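Local structure of dihydrodipicolinate synthase family protein (Sinorhizobium meliloti, 4DNH) at residues Glu193-Ala198 with Arg321-Gly326; Ser312-Lys317 with Leu355-Arg360. The protein is of unknown function but folds as an eight-stranded parallel beta/alpha (TIM) barrel and is probably related to dihydrodipicolinate synthase. All coordinates share one frame; numbering follows the deposited sequence.

Interaction 1. Residues Glu193-Ala198 with Arg321-Gly326; sequences EMFDPA and RFYKTG
NZ of Lys-324 has two partners, and one of them carries the polar link to Phe-195. It donates to Arg-321 O at 2.7 Å, lying in the carbonyl plane with a C=O...NZ angle of 152°, and to a water whose oxygen is 2.9 Å from NZ. That water donates to Phe-195 O at 3.0 Å, bridging the two segments. Further along its chain, Lys-324 lays CG over the centre of the Tyr-323 ring, 3.6 Å above the plane. In TIM barrels the loops that follow the strands frame the active-site end; residues 193-198 follow barrel strand 186-191, and the 321-326 segment, which ends in the first turn of helix 323-333, packs against them. The apolar part of the contact is a pair of rings. Tyr-323 CE1 meets the edge of the Phe-195 ring near its plane, 3.5 Å from Phe-195 CD1, and the two planes stand at 87°. With CG between its backbone N and carbonyl carbon (chi1 75°), Tyr-323 directs its ring to this edge, while its OH bonds to Asp-83 and Thr-84. Beside the rings, Arg-321 CB lies 3.6 Å from Met-194 O, and beyond CB the arginine is extended from CG to NE.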
# COMPACT_ATOMS: atom_id res chain seq x y z
N GLU A 193 -5.65 -13.00 2.15
CA GLU A 193 -6.94 -13.19 1.47
C GLU A 193 -7.99 -12.10 1.72
O GLU A 193 -8.97 -12.00 0.98
CB GLU A 193 -7.55 -14.59 1.73
CG GLU A 193 -7.42 -15.14 3.14
CD GLU A 193 -6.15 -15.96 3.32
OE1 GLU A 193 -5.23 -15.48 4.02
OE2 GLU A 193 -6.06 -17.08 2.75
N MSE A 194 -7.80 -11.30 2.76
CA MSE A 194 -8.73 -10.20 3.03
C MSE A 194 -8.51 -9.10 2.03
O MSE A 194 -9.43 -8.33 1.72
CB MSE A 194 -8.59 -9.70 4.46
CG MSE A 194 -7.71 -10.69 5.20
SE MSE A 194 -5.86 -10.02 5.16
CE MSE A 194 -6.08 -9.63 7.07
N PHE A 195 -7.29 -9.03 1.50
CA PHE A 195 -6.96 -8.11 0.43
C PHE A 195 -7.29 -8.71 -0.95
O PHE A 195 -7.79 -8.00 -1.85
CB PHE A 195 -5.50 -7.66 0.52
CG PHE A 195 -5.18 -6.85 1.75
CD1 PHE A 195 -5.58 -5.52 1.85
CD2 PHE A 195 -4.49 -7.42 2.81
CE1 PHE A 195 -5.30 -4.78 2.99
CE2 PHE A 195 -4.19 -6.68 3.94
CZ PHE A 195 -4.60 -5.35 4.03
N ASP A 196 -7.02 -10.01 -1.10
CA ASP A 196 -7.31 -10.71 -2.35
C ASP A 196 -7.81 -12.11 -2.05
O ASP A 196 -7.01 -13.00 -1.72
CB ASP A 196 -6.09 -10.74 -3.27
CG ASP A 196 -6.46 -10.87 -4.75
OD1 ASP A 196 -7.48 -11.52 -5.08
OD2 ASP A 196 -5.72 -10.31 -5.59
N PRO A 197 -9.13 -12.32 -2.14
CA PRO A 197 -9.69 -13.65 -1.85
C PRO A 197 -9.12 -14.74 -2.77
O PRO A 197 -8.98 -15.88 -2.34
CB PRO A 197 -11.20 -13.46 -2.07
CG PRO A 197 -11.42 -11.99 -1.92
CD PRO A 197 -10.18 -11.34 -2.46
N ALA A 198 -8.76 -14.39 -4.00
CA ALA A 198 -8.18 -15.37 -4.93
C ALA A 198 -6.73 -15.80 -4.59
O ALA A 198 -6.14 -16.63 -5.30
CB ALA A 198 -8.30 -14.88 -6.38
N ARG A 321 -10.79 -5.02 1.74
CA ARG A 321 -10.35 -4.78 0.37
C ARG A 321 -10.74 -3.38 -0.15
O ARG A 321 -10.26 -2.95 -1.21
CB ARG A 321 -10.80 -5.90 -0.57
CG ARG A 321 -12.31 -6.04 -0.77
CD ARG A 321 -12.60 -7.27 -1.63
NE ARG A 321 -14.03 -7.52 -1.85
CZ ARG A 321 -14.86 -8.01 -0.92
NH1 ARG A 321 -14.43 -8.27 0.30
NH2 ARG A 321 -16.14 -8.21 -1.20
N PHE A 322 -11.58 -2.67 0.60
CA PHE A 322 -12.08 -1.36 0.18
C PHE A 322 -11.36 -0.22 0.86
O PHE A 322 -11.76 0.93 0.73
CB PHE A 322 -13.60 -1.24 0.40
CG PHE A 322 -14.42 -2.22 -0.41
CD1 PHE A 322 -14.22 -2.35 -1.79
CD2 PHE A 322 -15.39 -3.01 0.19
CE1 PHE A 322 -14.95 -3.25 -2.54
CE2 PHE A 322 -16.12 -3.93 -0.56
CZ PHE A 322 -15.90 -4.05 -1.93
N TYR A 323 -10.27 -0.54 1.56
CA TYR A 323 -9.45 0.50 2.17
C TYR A 323 -9.03 1.60 1.20
O TYR A 323 -8.88 2.75 1.60
CB TYR A 323 -8.20 -0.10 2.82
CG TYR A 323 -7.12 -0.54 1.87
CD1 TYR A 323 -7.09 -1.85 1.38
CD2 TYR A 323 -6.08 0.32 1.51
CE1 TYR A 323 -6.07 -2.27 0.53
CE2 TYR A 323 -5.07 -0.09 0.67
CZ TYR A 323 -5.08 -1.38 0.17
OH TYR A 323 -4.09 -1.80 -0.66
N LYS A 324 -8.87 1.25 -0.08
CA LYS A 324 -8.35 2.21 -1.04
C LYS A 324 -9.27 3.41 -1.16
O LYS A 324 -8.84 4.53 -1.43
CB LYS A 324 -8.12 1.55 -2.38
CG LYS A 324 -7.27 0.30 -2.28
CD LYS A 324 -7.83 -0.74 -3.22
CE LYS A 324 -7.30 -2.11 -2.92
NZ LYS A 324 -8.43 -3.02 -3.18
N THR A 325 -10.55 3.15 -0.92
CA THR A 325 -11.53 4.20 -0.88
C THR A 325 -11.24 5.26 0.19
O THR A 325 -11.30 6.45 -0.10
CB THR A 325 -12.92 3.59 -0.74
OG1 THR A 325 -13.06 2.61 -1.78
CG2 THR A 325 -14.01 4.66 -0.86
N GLY A 326 -10.91 4.82 1.40
CA GLY A 326 -10.56 5.74 2.48
C GLY A 326 -9.27 6.49 2.19
O GLY A 326 -9.09 7.65 2.58
O HOH W 1 -7.30 -5.10 -1.56

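Interaction 2. Residues Ser312-Lys317 with Leu355-Arg360; sequences SRHIFK and LAELFR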
# COMPACT_ATOMS: atom_id res chain seq x y z
N SER A 312 -6.25 4.63 10.77
CA SER A 312 -5.88 3.51 9.94
C SER A 312 -6.78 2.26 10.11
O SER A 312 -7.23 1.68 9.13
CB SER A 312 -4.43 3.13 10.22
OG SER A 312 -3.96 2.36 9.14
N ARG A 313 -7.02 1.84 11.35
CA ARG A 313 -7.87 0.69 11.59
C ARG A 313 -9.26 0.90 11.02
O ARG A 313 -9.89 -0.04 10.55
CB ARG A 313 -7.93 0.41 13.08
CG ARG A 313 -6.59 -0.07 13.59
CD ARG A 313 -6.49 -0.12 15.10
NE ARG A 313 -5.23 -0.77 15.44
CZ ARG A 313 -4.81 -1.04 16.67
NH1 ARG A 313 -5.56 -0.71 17.72
NH2 ARG A 313 -3.65 -1.63 16.84
N HIS A 314 -9.71 2.16 11.02
CA HIS A 314 -11.00 2.50 10.45
C HIS A 314 -10.98 2.40 8.93
O HIS A 314 -11.88 1.80 8.33
CB HIS A 314 -11.44 3.89 10.91
CG HIS A 314 -12.72 4.36 10.26
ND1 HIS A 314 -13.94 3.96 10.69
CD2 HIS A 314 -12.94 5.22 9.18
CE1 HIS A 314 -14.89 4.54 9.93
NE2 HIS A 314 -14.28 5.32 9.00
N ILE A 315 -9.94 2.96 8.32
CA ILE A 315 -9.78 2.91 6.87
C ILE A 315 -9.69 1.48 6.36
O ILE A 315 -10.25 1.17 5.29
CB ILE A 315 -8.56 3.73 6.41
CG1 ILE A 315 -8.85 5.23 6.60
CG2 ILE A 315 -8.26 3.44 4.94
CD1 ILE A 315 -7.66 6.15 6.33
N PHE A 316 -9.03 0.61 7.12
CA PHE A 316 -8.84 -0.78 6.71
C PHE A 316 -9.85 -1.76 7.32
O PHE A 316 -9.63 -2.97 7.29
CB PHE A 316 -7.43 -1.26 7.04
CG PHE A 316 -6.38 -0.70 6.13
CD1 PHE A 316 -6.00 0.64 6.22
CD2 PHE A 316 -5.76 -1.51 5.19
CE1 PHE A 316 -5.02 1.16 5.39
CE2 PHE A 316 -4.79 -1.01 4.36
CZ PHE A 316 -4.42 0.33 4.45
N LYS A 317 -10.95 -1.25 7.85
CA LYS A 317 -11.89 -2.14 8.49
C LYS A 317 -12.66 -3.04 7.52
O LYS A 317 -12.77 -2.72 6.32
CB LYS A 317 -12.83 -1.39 9.44
CG LYS A 317 -14.08 -0.81 8.84
CD LYS A 317 -14.72 -0.00 9.94
CE LYS A 317 -16.21 -0.21 9.99
NZ LYS A 317 -16.73 0.41 11.24
N LEU A 355 -17.25 7.62 5.77
CA LEU A 355 -16.46 8.75 5.29
C LEU A 355 -16.42 9.89 6.31
O LEU A 355 -15.37 10.49 6.55
CB LEU A 355 -16.95 9.23 3.91
CG LEU A 355 -16.91 8.18 2.79
CD1 LEU A 355 -17.57 8.65 1.51
CD2 LEU A 355 -15.49 7.73 2.49
N ALA A 356 -17.56 10.15 6.95
CA ALA A 356 -17.64 11.12 8.05
C ALA A 356 -16.79 10.68 9.24
O ALA A 356 -16.08 11.50 9.82
CB ALA A 356 -19.08 11.34 8.49
N GLU A 357 -16.84 9.40 9.60
CA GLU A 357 -16.00 8.93 10.71
C GLU A 357 -14.51 9.07 10.36
O GLU A 357 -13.72 9.57 11.17
CB GLU A 357 -16.36 7.50 11.15
CG GLU A 357 -15.46 6.93 12.26
CD GLU A 357 -15.65 7.57 13.64
OE1 GLU A 357 -16.38 8.59 13.75
OE2 GLU A 357 -15.06 7.06 14.64
N LEU A 358 -14.16 8.65 9.15
CA LEU A 358 -12.85 8.90 8.56
C LEU A 358 -12.40 10.37 8.73
O LEU A 358 -11.29 10.63 9.17
CB LEU A 358 -12.85 8.50 7.07
CG LEU A 358 -11.50 8.34 6.37
CD1 LEU A 358 -11.61 7.39 5.19
CD2 LEU A 358 -10.96 9.68 5.90
N PHE A 359 -13.26 11.31 8.40
CA PHE A 359 -12.98 12.73 8.63
C PHE A 359 -12.66 13.08 10.10
O PHE A 359 -11.67 13.77 10.36
CB PHE A 359 -14.13 13.57 8.04
CG PHE A 359 -14.04 15.06 8.29
CD1 PHE A 359 -14.53 15.61 9.48
CD2 PHE A 359 -13.53 15.91 7.31
CE1 PHE A 359 -14.47 16.99 9.69
CE2 PHE A 359 -13.48 17.29 7.52
CZ PHE A 359 -13.94 17.83 8.71
N ARG A 360 -13.46 12.59 11.06
CA ARG A 360 -13.18 12.86 12.50
C ARG A 360 -11.86 12.28 12.96
O ARG A 360 -11.08 12.94 13.64
CB ARG A 360 -14.24 12.28 13.42
CG ARG A 360 -15.68 12.66 13.14
CD ARG A 360 -16.56 11.98 14.18
NE ARG A 360 -17.96 12.24 13.91
CZ ARG A 360 -18.73 11.52 13.10
NH1 ARG A 360 -18.24 10.45 12.48
NH2 ARG A 360 -19.99 11.86 12.93
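His-314 meets Glu-357 and Leu-358 on the neighbouring helix. Its CG is anti to the backbone N (chi1 175°), which carries the imidazole outward to helix 352-364. Glu-357 CG lies over one face of that ring, offset toward the rim: it is 3.7 Å from the His-314 ring centroid, 27° off the normal, which is CH-pi geometry, and its nearest ring atom is CE1 of His-314 at 3.4 Å. Leu-358 comes in beside the ring, with its CB 3.9 Å from His-314 CD2. The strongest polar partner of the imidazole is His-354, one turn before Leu-358: NE2 bonds to the backbone O of His-354, and the two histidine rings stack. With an alanine in place of His-314, the His-354 carbonyl would probably lose this partner and Glu-357 CG the ring face beneath it. The Glu-357 chain bends at its second torsion. Its carboxylate plane stands 71° from the imidazole plane, and OE1 of Glu-357 uses its anti lone pair in a salt bridge to Arg-360 NH1 at 2.9 Å, tilted from the guanidinium plane. Both helices, 308-315 and 352-364, come after the last barrel strand, 273-276, and belong to the helical C-terminal part of the TIM-barrel chain, with helix 323-333 packing against Ile-315 and Leu-358. Ile-315 adds an apolar contact: Ile-315 CG1 reaches Leu-358 CD1 at 3.8 Å and Leu-358 CG at 4.1 Å, and the two side chains cross obliquely. At Phe-316 the backbone leaves helical angles, although its N still bonds to Ser-312 O at 2.9 Å. Around this turn Arg-350 NH2 hydrogen-bonds to both Ile-315 O and Lys-317 O, tying the end of helix 308-315 to the chain just before helix 352-364.

How the interactions relate
Interactions 1 and 2 have centres about 15 Å apart and meet through helix 323-333, which follows helix 308-315 in the chain and precedes helix 352-364. Near its start, Tyr-323 stacks with Phe-316, with Phe-316 CZ 3.4 Å from Tyr-323 CD2; about one turn on, Gly-326 CA packs 3.3 Å from Leu-358 CD1. Phe-316 also approaches Phe-195, its CD2 being 4.0 Å from Phe-195 CE1. Three aromatic residues thus join the barrel loop 193-198 to segments 312-317 and 321-326. A bound glycerol, probably from crystallisation, lies about 4 Å from the Phe-195 side chain and may mark a pocket beside interaction 1.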